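Local atomic coordinates of secreted protein (Streptomyces lividans TK24, PDB entry 5LXZ), a protein that probably acts as a secreted copper-radical oxidase of the galactose oxidase-like AA5 family, using a mononuclear copper centre to oxidise its substrate. Residues 186-195 and 207-215; 106-117 and 170-181. The protein carries 1 engineered substitution. One frame throughout, in Å; residues are numbered along the deposited sequence. Where two conformers were deposited one is given.

Contacts 1 and 2 belong to one curled antiparallel sheet of the GlxA beta barrel domain, and strands 206-210 and 111-118, one from each contact, are neighbours in it. The join is made by Tyr207 and His117 and by Ile209 and Val115, probably through backbone hydrogen bonds. Both contacts are partly buried, but they are built differently. Contact 1 has a short ladder, and its loops are knitted together by polar side chains and a water. Contact 2 is a long ladder with an apolar middle, where Met114, Val116 and Val176 face inward; most of its polar side-chain bonds between the segments gather at the more exposed end, around Asp106, Thr108 and Ser181.

Contact 1. Residues 186-195 and 207-215; sequences ETGTEDNYRV and YGIAQKLAL. With PO4 (phosphate ion), chain F; EDO (1,2-ethanediol), chain Q.
Two strands of the GlxA beta barrel domain meet here in a short antiparallel ladder, with Asp191 paired to Ala210 and Tyr193 to Gly208; beyond it, residues 186-190 and 211-215 run on together as loops. Tyr193 N donates to Gly208 O at 2.7 Å, and Gly208 N returns a bond to Tyr193 O. The Tyr193 ring meets Ala210 obliquely, CE1 3.8 Å from Ala210 CB, and the end of the ring packs against the Leu213 CD1 methyl. In the loops Thr187 grips Leu213 twice: Thr187 N donates to Leu213 O, and Leu213 N donates to Thr187 OG1 at 2.9 Å. With OG1 between the backbone N and the carbonyl carbon (chi1 73°), the hydroxyl is turned to the Leu213 N-H. One water ties these parts together, bonding Thr187 OG1, Thr189 O and Gln211 O and lying 2.6 Å from Tyr193 OH, in the plane of the ring; that hydroxyl also bonds Asn138. Along the other face, the amide plane of Asn192 is inclined 20° to the Tyr207 ring, Asn192 ND2 3.5 Å from Tyr207 CD2, while Asn192 OD1 takes a bond from Lys136. Gln211 bends at chi2 and is held at both ends of its amide: OE1 accepts from Gly319 N, and NE2 donates at 2.9 Å to the anti side of Glu190 OE1 from out of the carboxylate plane, the carboxylate and amide planes 90° apart.

Contact 2. Residues 106-117 and 170-181; sequences DVTKAGGLMVVH and GLGRIYVEAQKS
Strands 111-117 and 170-177 run antiparallel, their axes 144° apart in direction, with the hydrogen-bonded pairs Gly112-Val176, Met114-Ile174 and Val116-Gly172 each closed by two N-H...O bonds, and Ala178 N carries the ladder one step further to Ala110 O. Where Gly111 faces Glu177 the backbones come close, the two CA atoms 4.1 Å apart. On the face carrying His117, Leu171 CD2 sits over the imidazole, 3.6 Å from the His117 ring centroid and 10° off its normal, a CH-pi contact; ND1 donates a long bond to Val115 O, which helps to set the ring's turn. Further along this face, Leu113 CD1 covers the centre of the Arg173 guanidinium, 3.6 Å above its plane, while the charge itself pairs with Asp219. The reverse face is apolar: Met114 CB meets Val176 CG1 at 3.8 Å, and the Val116 and Ile174 side chains lie alongside, pointing the same way. Polar groups close the far end. Glu177, its CG anti to the backbone N (chi1 -170°), reaches the turn of residues 106-109, where OE1 accepts from Asp106 N at 3.0 Å and, on its anti lone pair, from Tyr175 OH at 2.6 Å. Asp106 OD1 makes an Asx turn with Thr108 N and also takes the Thr108 hydroxyl, which in turn accepts from Ser181 OG at 2.9 Å. The extended Lys109 crosses to Gln179, NZ donating to its O from above the carbonyl plane. Strand 111-118 is flanked on its second edge by strand 206-210, where Tyr207 stacks on His117, and Phe133 of strand 132-135 packs against Met114, Val116 and Val176, with Phe142 of strand 141-144 beside Ala110 and Val176.

Contact 1. Residues 186-195 and 207-215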
loop_
_atom_site.group_PDB
_atom_site.type_symbol
_atom_site.label_atom_id
_atom_site.label_comp_id
_atom_site.label_asym_id
_atom_site.label_seq_id
_atom_site.Cartn_x
_atom_site.Cartn_y
_atom_site.Cartn_z
ATOM N N GLU A 186 -22.991 -2.482 12.054
ATOM C CA GLU A 186 -21.628 -1.989 11.874
ATOM C C GLU A 186 -21.582 -0.739 11.025
ATOM O O GLU A 186 -22.463 -0.488 10.197
ATOM C CB GLU A 186 -20.745 -3.017 11.151
ATOM C CG GLU A 186 -20.578 -4.342 11.863
ATOM C CD GLU A 186 -19.730 -5.307 11.054
ATOM O OE1 GLU A 186 -19.155 -4.917 10.010
ATOM O OE2 GLU A 186 -19.672 -6.483 11.437
ATOM N N THR A 187 -20.493 0.006 11.185
ATOM C CA THR A 187 -20.136 1.060 10.248
ATOM C C THR A 187 -18.811 0.717 9.620
ATOM O O THR A 187 -18.014 -0.047 10.177
ATOM C CB THR A 187 -20.065 2.443 10.909
ATOM O OG1 THR A 187 -18.901 2.523 11.722
ATOM C CG2 THR A 187 -21.311 2.716 11.739
ATOM N N GLY A 188 -18.537 1.321 8.458
ATOM C CA GLY A 188 -17.284 1.051 7.763
ATOM C C GLY A 188 -16.420 2.258 7.491
ATOM O O GLY A 188 -15.330 2.091 6.990
ATOM N N THR A 189 -16.888 3.446 7.829
ATOM C CA THR A 189 -16.120 4.668 7.579
ATOM C C THR A 189 -16.320 5.609 8.752
ATOM O O THR A 189 -17.227 5.426 9.559
ATOM C CB THR A 189 -16.547 5.375 6.278
ATOM O OG1 THR A 189 -17.942 5.748 6.324
ATOM C CG2 THR A 189 -16.281 4.474 5.082
ATOM N N GLU A 190 -15.492 6.639 8.810
ATOM C CA GLU A 190 -15.627 7.659 9.827
ATOM C C GLU A 190 -16.979 8.356 9.736
ATOM O O GLU A 190 -17.465 8.663 8.643
ATOM C CB GLU A 190 -14.545 8.698 9.611
ATOM C CG GLU A 190 -14.539 9.864 10.589
ATOM C CD GLU A 190 -13.534 10.922 10.209
ATOM O OE1 GLU A 190 -12.359 10.543 10.062
ATOM O OE2 GLU A 190 -13.931 12.120 10.113
ATOM N N ASP A 191 -17.538 8.712 10.882
ATOM C CA ASP A 191 -18.679 9.600 10.929
ATOM C C ASP A 191 -18.557 10.522 12.150
ATOM O O ASP A 191 -17.742 10.282 13.019
ATOM C CB ASP A 191 -20.019 8.845 10.902
ATOM C CG ASP A 191 -21.179 9.671 10.367
ATOM O OD1 ASP A 191 -20.995 10.865 9.927
ATOM O OD2 ASP A 191 -22.306 9.114 10.371
ATOM N N ASN A 192 -19.336 11.583 12.106
ATOM C CA ASN A 192 -19.547 12.512 13.197
ATOM C C ASN A 192 -20.824 12.086 13.867
ATOM O O ASN A 192 -21.857 11.856 13.177
ATOM C CB ASN A 192 -19.654 13.927 12.625
ATOM C CG ASN A 192 -19.786 15.004 13.654
ATOM O OD1 ASN A 192 -20.636 14.953 14.511
ATOM N ND2 ASN A 192 -19.009 16.071 13.472
ATOM N N TYR A 193 -20.785 11.966 15.186
ATOM C CA TYR A 193 -21.855 11.364 15.953
ATOM C C TYR A 193 -22.526 12.385 16.835
ATOM O O TYR A 193 -21.847 13.107 17.551
ATOM C CB TYR A 193 -21.326 10.210 16.835
ATOM C CG TYR A 193 -21.025 9.002 15.994
ATOM C CD1 TYR A 193 -19.861 8.948 15.219
ATOM C CD2 TYR A 193 -21.903 7.957 15.893
ATOM C CE1 TYR A 193 -19.591 7.866 14.403
ATOM C CE2 TYR A 193 -21.663 6.875 15.066
ATOM C CZ TYR A 193 -20.498 6.820 14.313
ATOM O OH TYR A 193 -20.305 5.738 13.450
ATOM N N ARG A 194 -23.847 12.425 16.808
ATOM C CA ARG A 194 -24.648 13.246 17.694
ATOM C C ARG A 194 -24.749 12.550 19.047
ATOM O O ARG A 194 -24.973 11.385 19.101
ATOM C CB ARG A 194 -26.049 13.449 17.086
ATOM C CG ARG A 194 -26.800 14.620 17.739
ATOM C CD ARG A 194 -28.223 14.735 17.192
ATOM N NE ARG A 194 -29.100 13.712 17.724
ATOM C CZ ARG A 194 -29.784 13.795 18.869
ATOM N NH1 ARG A 194 -29.641 14.835 19.660
ATOM N NH2 ARG A 194 -30.570 12.799 19.238
ATOM N N VAL A 195 -24.567 13.303 20.130
ATOM C CA VAL A 195 -24.750 12.781 21.478
ATOM C C VAL A 195 -26.189 12.972 21.893
ATOM O O VAL A 195 -26.644 14.108 22.054
ATOM C CB VAL A 195 -23.843 13.513 22.471
ATOM C CG1 VAL A 195 -24.025 12.925 23.878
ATOM C CG2 VAL A 195 -22.396 13.416 22.019
ATOM N N TYR A 207 -19.674 16.606 20.402
ATOM C CA TYR A 207 -19.999 15.576 19.374
ATOM C C TYR A 207 -18.909 14.534 19.354
ATOM O O TYR A 207 -17.834 14.731 19.902
ATOM C CB TYR A 207 -20.145 16.224 17.999
ATOM C CG TYR A 207 -18.930 16.945 17.536
ATOM C CD1 TYR A 207 -18.698 18.277 17.917
ATOM C CD2 TYR A 207 -17.966 16.313 16.773
ATOM C CE1 TYR A 207 -17.567 18.925 17.512
ATOM C CE2 TYR A 207 -16.822 16.971 16.374
ATOM C CZ TYR A 207 -16.623 18.272 16.758
ATOM O OH TYR A 207 -15.472 18.905 16.322
ATOM N N GLY A 208 -19.173 13.414 18.689
ATOM C CA GLY A 208 -18.217 12.337 18.601
ATOM C C GLY A 208 -17.683 12.205 17.199
ATOM O O GLY A 208 -18.370 12.611 16.238
ATOM N N ILE A 209 -16.478 11.717 17.101
ATOM C CA ILE A 209 -15.921 11.233 15.810
ATOM C C ILE A 209 -15.411 9.835 16.016
ATOM O O ILE A 209 -14.640 9.586 16.937
ATOM C CB ILE A 209 -14.781 12.114 15.277
ATOM C CG1 ILE A 209 -15.253 13.556 15.125
ATOM C CG2 ILE A 209 -14.245 11.550 13.948
ATOM C CD1 ILE A 209 -16.072 13.862 13.909
ATOM N N ALA A 210 -15.782 8.896 15.142
ATOM C CA ALA A 210 -15.260 7.568 15.237
ATOM C C ALA A 210 -14.946 7.093 13.843
ATOM O O ALA A 210 -15.662 7.458 12.920
ATOM C CB ALA A 210 -16.270 6.636 15.856
ATOM N N GLN A 211 -13.922 6.272 13.738
ATOM C CA GLN A 211 -13.688 5.463 12.556
ATOM C C GLN A 211 -14.641 4.292 12.544
ATOM O O GLN A 211 -15.646 4.293 13.281
ATOM C CB GLN A 211 -12.229 5.012 12.514
ATOM C CG GLN A 211 -11.246 6.139 12.524
ATOM C CD GLN A 211 -11.428 7.066 11.362
ATOM O OE1 GLN A 211 -11.684 6.629 10.225
ATOM N NE2 GLN A 211 -11.395 8.351 11.644
ATOM N N LYS A 212 -14.416 3.303 11.709
ATOM C CA LYS A 212 -15.296 2.144 11.659
ATOM C C LYS A 212 -15.579 1.560 13.043
ATOM O O LYS A 212 -14.675 1.401 13.868
ATOM C CB LYS A 212 -14.775 1.072 10.733
ATOM C CG LYS A 212 -13.498 0.428 11.160
ATOM C CD LYS A 212 -13.262 -0.883 10.412
ATOM C CE LYS A 212 -12.123 -1.618 11.123
ATOM N NZ LYS A 212 -11.858 -2.979 10.581
ATOM N N LEU A 213 -16.838 1.243 13.236
ATOM C CA LEU A 213 -17.340 0.598 14.459
ATOM C C LEU A 213 -17.909 -0.740 14.010
ATOM O O LEU A 213 -19.031 -0.824 13.483
ATOM C CB LEU A 213 -18.370 1.476 15.155
ATOM C CG LEU A 213 -17.870 2.847 15.633
ATOM C CD1 LEU A 213 -19.017 3.733 16.120
ATOM C CD2 LEU A 213 -16.773 2.721 16.701
ATOM N N ALA A 214 -17.096 -1.779 14.160
ATOM C CA ALA A 214 -17.407 -3.033 13.552
ATOM C C ALA A 214 -16.891 -4.167 14.455
ATOM O O ALA A 214 -16.849 -3.989 15.656
ATOM C CB ALA A 214 -16.895 -3.056 12.099
ATOM N N LEU A 215 -16.571 -5.314 13.884
ATOM C CA LEU A 215 -16.226 -6.473 14.672
ATOM C C LEU A 215 -14.762 -6.782 14.812
ATOM O O LEU A 215 -14.376 -7.539 15.730
ATOM C CB LEU A 215 -16.979 -7.671 14.099
ATOM C CG LEU A 215 -18.489 -7.569 14.259
ATOM C CD1 LEU A 215 -19.159 -8.773 13.624
ATOM C CD2 LEU A 215 -18.907 -7.397 15.710
HETATM P P PO4 F . -30.951 11.128 15.878
HETATM O O1 PO4 F . -31.685 11.092 17.212
HETATM O O2 PO4 F . -29.523 11.506 16.113
HETATM O O3 PO4 F . -31.121 9.750 15.222
HETATM O O4 PO4 F . -31.601 12.113 14.982
HETATM C C1 EDO Q . -13.556 15.434 7.471
HETATM O O1 EDO Q . -13.976 15.487 6.111
HETATM C C2 EDO Q . -13.323 13.971 7.773
HETATM O O2 EDO Q . -12.507 13.698 8.908
HETATM O O HOH W 1 -18.034 5.175 12.232
#

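Contact 2. Residues 106-117 and 170-181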
loop_
_atom_site.group_PDB
_atom_site.type_symbol
_atom_site.label_atom_id
_atom_site.label_comp_id
_atom_site.label_asym_id
_atom_site.label_seq_id
_atom_site.Cartn_x
_atom_site.Cartn_y
_atom_site.Cartn_z
ATOM N N ASP A 106 -18.287 -7.059 23.742
ATOM C CA ASP A 106 -18.997 -8.190 23.229
ATOM C C ASP A 106 -18.525 -8.427 21.792
ATOM O O ASP A 106 -18.745 -7.588 20.893
ATOM C CB ASP A 106 -20.495 -7.921 23.308
ATOM C CG ASP A 106 -21.327 -9.084 22.899
ATOM O OD1 ASP A 106 -20.875 -9.931 22.085
ATOM O OD2 ASP A 106 -22.487 -9.150 23.417
ATOM N N VAL A 107 -17.912 -9.579 21.557
ATOM C CA VAL A 107 -17.326 -9.872 20.236
ATOM C C VAL A 107 -18.337 -9.994 19.121
ATOM O O VAL A 107 -17.952 -9.992 17.967
ATOM C CB VAL A 107 -16.436 -11.157 20.247
ATOM C CG1 VAL A 107 -15.253 -10.948 21.159
ATOM C CG2 VAL A 107 -17.244 -12.405 20.594
ATOM N N THR A 108 -19.612 -10.154 19.449
ATOM C CA THR A 108 -20.669 -10.260 18.451
ATOM C C THR A 108 -21.297 -8.900 18.128
ATOM O O THR A 108 -22.144 -8.824 17.265
ATOM C CB THR A 108 -21.826 -11.180 18.934
ATOM O OG1 THR A 108 -22.451 -10.599 20.091
ATOM C CG2 THR A 108 -21.305 -12.588 19.298
ATOM N N LYS A 109 -20.906 -7.854 18.846
ATOM C CA LYS A 109 -21.507 -6.512 18.657
ATOM C C LYS A 109 -20.485 -5.525 18.093
ATOM O O LYS A 109 -19.391 -5.412 18.569
ATOM C CB LYS A 109 -22.063 -5.962 19.976
ATOM C CG LYS A 109 -23.262 -6.781 20.466
ATOM C CD LYS A 109 -23.728 -6.335 21.835
ATOM C CE LYS A 109 -24.996 -7.125 22.178
ATOM N NZ LYS A 109 -25.642 -6.502 23.368
ATOM N N ALA A 110 -20.939 -4.783 17.097
ATOM C CA ALA A 110 -20.091 -3.721 16.511
ATOM C C ALA A 110 -19.678 -2.729 17.557
ATOM O O ALA A 110 -20.443 -2.378 18.439
ATOM C CB ALA A 110 -20.869 -3.042 15.419
ATOM N N GLY A 111 -18.456 -2.226 17.465
ATOM C CA GLY A 111 -17.996 -1.212 18.400
ATOM C C GLY A 111 -16.584 -0.781 18.157
ATOM O O GLY A 111 -15.949 -1.214 17.221
ATOM N N GLY A 112 -16.119 0.116 18.997
ATOM C CA GLY A 112 -14.816 0.697 18.887
ATOM C C GLY A 112 -14.713 2.000 19.634
ATOM O O GLY A 112 -15.615 2.335 20.410
ATOM N N LEU A 113 -13.646 2.753 19.402
ATOM C CA LEU A 113 -13.445 3.996 20.144
ATOM C C LEU A 113 -14.152 5.185 19.514
ATOM O O LEU A 113 -14.061 5.414 18.312
ATOM C CB LEU A 113 -11.970 4.303 20.374
ATOM C CG LEU A 113 -11.256 3.251 21.217
ATOM C CD1 LEU A 113 -9.788 3.606 21.307
ATOM C CD2 LEU A 113 -11.867 3.108 22.598
ATOM N N MET A 114 -14.910 5.895 20.341
ATOM C CA MET A 114 -15.461 7.192 19.992
ATOM C C MET A 114 -14.583 8.282 20.567
ATOM O O MET A 114 -14.255 8.253 21.775
ATOM C CB MET A 114 -16.854 7.304 20.613
ATOM C CG MET A 114 -17.635 8.561 20.286
ATOM S SD MET A 114 -18.125 8.656 18.558
ATOM C CE MET A 114 -19.126 7.192 18.368
ATOM N N VAL A 115 -14.181 9.239 19.735
ATOM C CA VAL A 115 -13.426 10.397 20.221
ATOM C C VAL A 115 -14.437 11.491 20.426
ATOM O O VAL A 115 -14.953 12.052 19.478
ATOM C CB VAL A 115 -12.334 10.827 19.256
ATOM C CG1 VAL A 115 -11.596 12.060 19.802
ATOM C CG2 VAL A 115 -11.414 9.658 19.011
ATOM N N VAL A 116 -14.730 11.831 21.682
ATOM C CA VAL A 116 -15.698 12.868 21.951
ATOM C C VAL A 116 -14.961 14.196 21.978
ATOM O O VAL A 116 -13.901 14.305 22.608
ATOM C CB VAL A 116 -16.456 12.623 23.272
ATOM C CG1 VAL A 116 -17.549 13.660 23.478
ATOM C CG2 VAL A 116 -16.980 11.183 23.367
ATOM N N HIS A 117 -15.546 15.173 21.311
ATOM C CA HIS A 117 -15.037 16.525 21.163
ATOM C C HIS A 117 -15.856 17.464 22.033
ATOM O O HIS A 117 -17.052 17.387 22.031
ATOM C CB HIS A 117 -15.164 16.989 19.720
ATOM C CG HIS A 117 -14.172 16.389 18.793
ATOM N ND1 HIS A 117 -14.093 15.031 18.578
ATOM C CD2 HIS A 117 -13.231 16.950 18.011
ATOM C CE1 HIS A 117 -13.133 14.782 17.713
ATOM N NE2 HIS A 117 -12.604 15.923 17.340
ATOM N N GLY A 170 -11.456 19.913 23.638
ATOM C CA GLY A 170 -11.086 18.847 24.523
ATOM C C GLY A 170 -11.500 17.526 23.866
ATOM O O GLY A 170 -12.548 17.468 23.181
ATOM N N LEU A 171 -10.705 16.490 24.106
ATOM C CA LEU A 171 -10.875 15.172 23.483
ATOM C C LEU A 171 -10.920 14.121 24.549
ATOM O O LEU A 171 -10.031 14.070 25.423
ATOM C CB LEU A 171 -9.730 14.888 22.510
ATOM C CG LEU A 171 -9.512 15.855 21.343
ATOM C CD1 LEU A 171 -8.301 15.471 20.509
ATOM C CD2 LEU A 171 -10.732 15.977 20.449
ATOM N N GLY A 172 -11.946 13.291 24.510
ATOM C CA GLY A 172 -12.105 12.180 25.411
ATOM C C GLY A 172 -12.481 10.932 24.643
ATOM O O GLY A 172 -13.510 10.921 23.977
ATOM N N ARG A 173 -11.681 9.886 24.758
ATOM C CA ARG A 173 -11.975 8.614 24.105
ATOM C C ARG A 173 -12.783 7.692 24.968
ATOM O O ARG A 173 -12.494 7.534 26.154
ATOM C CB ARG A 173 -10.686 7.927 23.686
ATOM C CG ARG A 173 -9.871 8.808 22.774
ATOM C CD ARG A 173 -8.760 8.116 22.036
ATOM N NE ARG A 173 -8.120 7.074 22.822
ATOM C CZ ARG A 173 -7.338 6.115 22.325
ATOM N NH1 ARG A 173 -7.031 6.052 21.011
ATOM N NH2 ARG A 173 -6.827 5.221 23.167
ATOM N N ILE A 174 -13.758 7.020 24.373
ATOM C CA ILE A 174 -14.596 6.061 25.067
ATOM C C ILE A 174 -15.030 4.925 24.140
ATOM O O ILE A 174 -15.419 5.158 22.982
ATOM C CB ILE A 174 -15.791 6.780 25.705
ATOM C CG1 ILE A 174 -16.548 5.875 26.658
ATOM C CG2 ILE A 174 -16.731 7.386 24.668
ATOM C CD1 ILE A 174 -15.727 5.515 27.897
ATOM N N TYR A 175 -14.997 3.691 24.641
ATOM C CA TYR A 175 -15.489 2.565 23.894
ATOM C C TYR A 175 -17.013 2.670 23.790
ATOM O O TYR A 175 -17.707 2.899 24.802
ATOM C CB TYR A 175 -15.049 1.232 24.545
ATOM C CG TYR A 175 -15.627 0.033 23.872
ATOM C CD1 TYR A 175 -15.108 -0.436 22.641
ATOM C CD2 TYR A 175 -16.722 -0.641 24.401
ATOM C CE1 TYR A 175 -15.640 -1.521 22.004
ATOM C CE2 TYR A 175 -17.273 -1.744 23.752
ATOM C CZ TYR A 175 -16.737 -2.181 22.560
ATOM O OH TYR A 175 -17.279 -3.227 21.908
ATOM N N VAL A 176 -17.525 2.466 22.589
ATOM C CA VAL A 176 -18.930 2.375 22.328
ATOM C C VAL A 176 -19.259 1.095 21.594
ATOM O O VAL A 176 -18.416 0.519 20.912
ATOM C CB VAL A 176 -19.491 3.607 21.582
ATOM C CG1 VAL A 176 -19.215 4.862 22.376
ATOM C CG2 VAL A 176 -18.926 3.697 20.171
ATOM N N GLU A 177 -20.485 0.617 21.758
ATOM C CA GLU A 177 -20.912 -0.639 21.193
ATOM C C GLU A 177 -22.352 -0.586 20.741
ATOM O O GLU A 177 -23.183 0.052 21.408
ATOM C CB GLU A 177 -20.747 -1.690 22.281
ATOM C CG GLU A 177 -20.904 -3.128 21.861
ATOM C CD GLU A 177 -20.472 -4.041 22.994
ATOM O OE1 GLU A 177 -19.271 -4.319 23.100
ATOM O OE2 GLU A 177 -21.360 -4.471 23.770
ATOM N N ALA A 178 -22.681 -1.311 19.695
ATOM C CA ALA A 178 -24.076 -1.434 19.258
ATOM C C ALA A 178 -24.895 -2.135 20.348
ATOM O O ALA A 178 -24.379 -2.944 21.080
ATOM C CB ALA A 178 -24.170 -2.222 17.977
ATOM N N GLN A 179 -26.168 -1.798 20.406
ATOM C CA GLN A 179 -27.084 -2.447 21.370
ATOM C C GLN A 179 -27.357 -3.898 21.016
ATOM O O GLN A 179 -27.504 -4.745 21.911
ATOM C CB GLN A 179 -28.381 -1.642 21.436
ATOM C CG GLN A 179 -28.140 -0.215 21.931
ATOM C CD GLN A 179 -29.272 0.741 21.616
ATOM O OE1 GLN A 179 -30.086 1.027 22.488
ATOM N NE2 GLN A 179 -29.319 1.253 20.377
ATOM N N LYS A 180 -27.406 -4.199 19.731
ATOM C CA LYS A 180 -27.732 -5.533 19.223
ATOM C C LYS A 180 -26.581 -6.149 18.447
ATOM O O LYS A 180 -25.796 -5.447 17.817
ATOM C CB LYS A 180 -28.944 -5.466 18.303
ATOM C CG LYS A 180 -30.214 -4.967 18.964
ATOM C CD LYS A 180 -31.408 -5.172 18.044
ATOM C CE LYS A 180 -32.638 -4.421 18.507
ATOM N NZ LYS A 180 -33.834 -4.860 17.737
ATOM N N SER A 181 -26.524 -7.475 18.461
ATOM C CA SER A 181 -25.495 -8.222 17.743
ATOM C C SER A 181 -25.735 -8.198 16.266
ATOM O O SER A 181 -26.872 -8.073 15.814
ATOM C CB SER A 181 -25.474 -9.682 18.250
ATOM O OG SER A 181 -25.134 -9.686 19.616
HETATM O O HOH W 2 -23.575 -5.294 16.152
#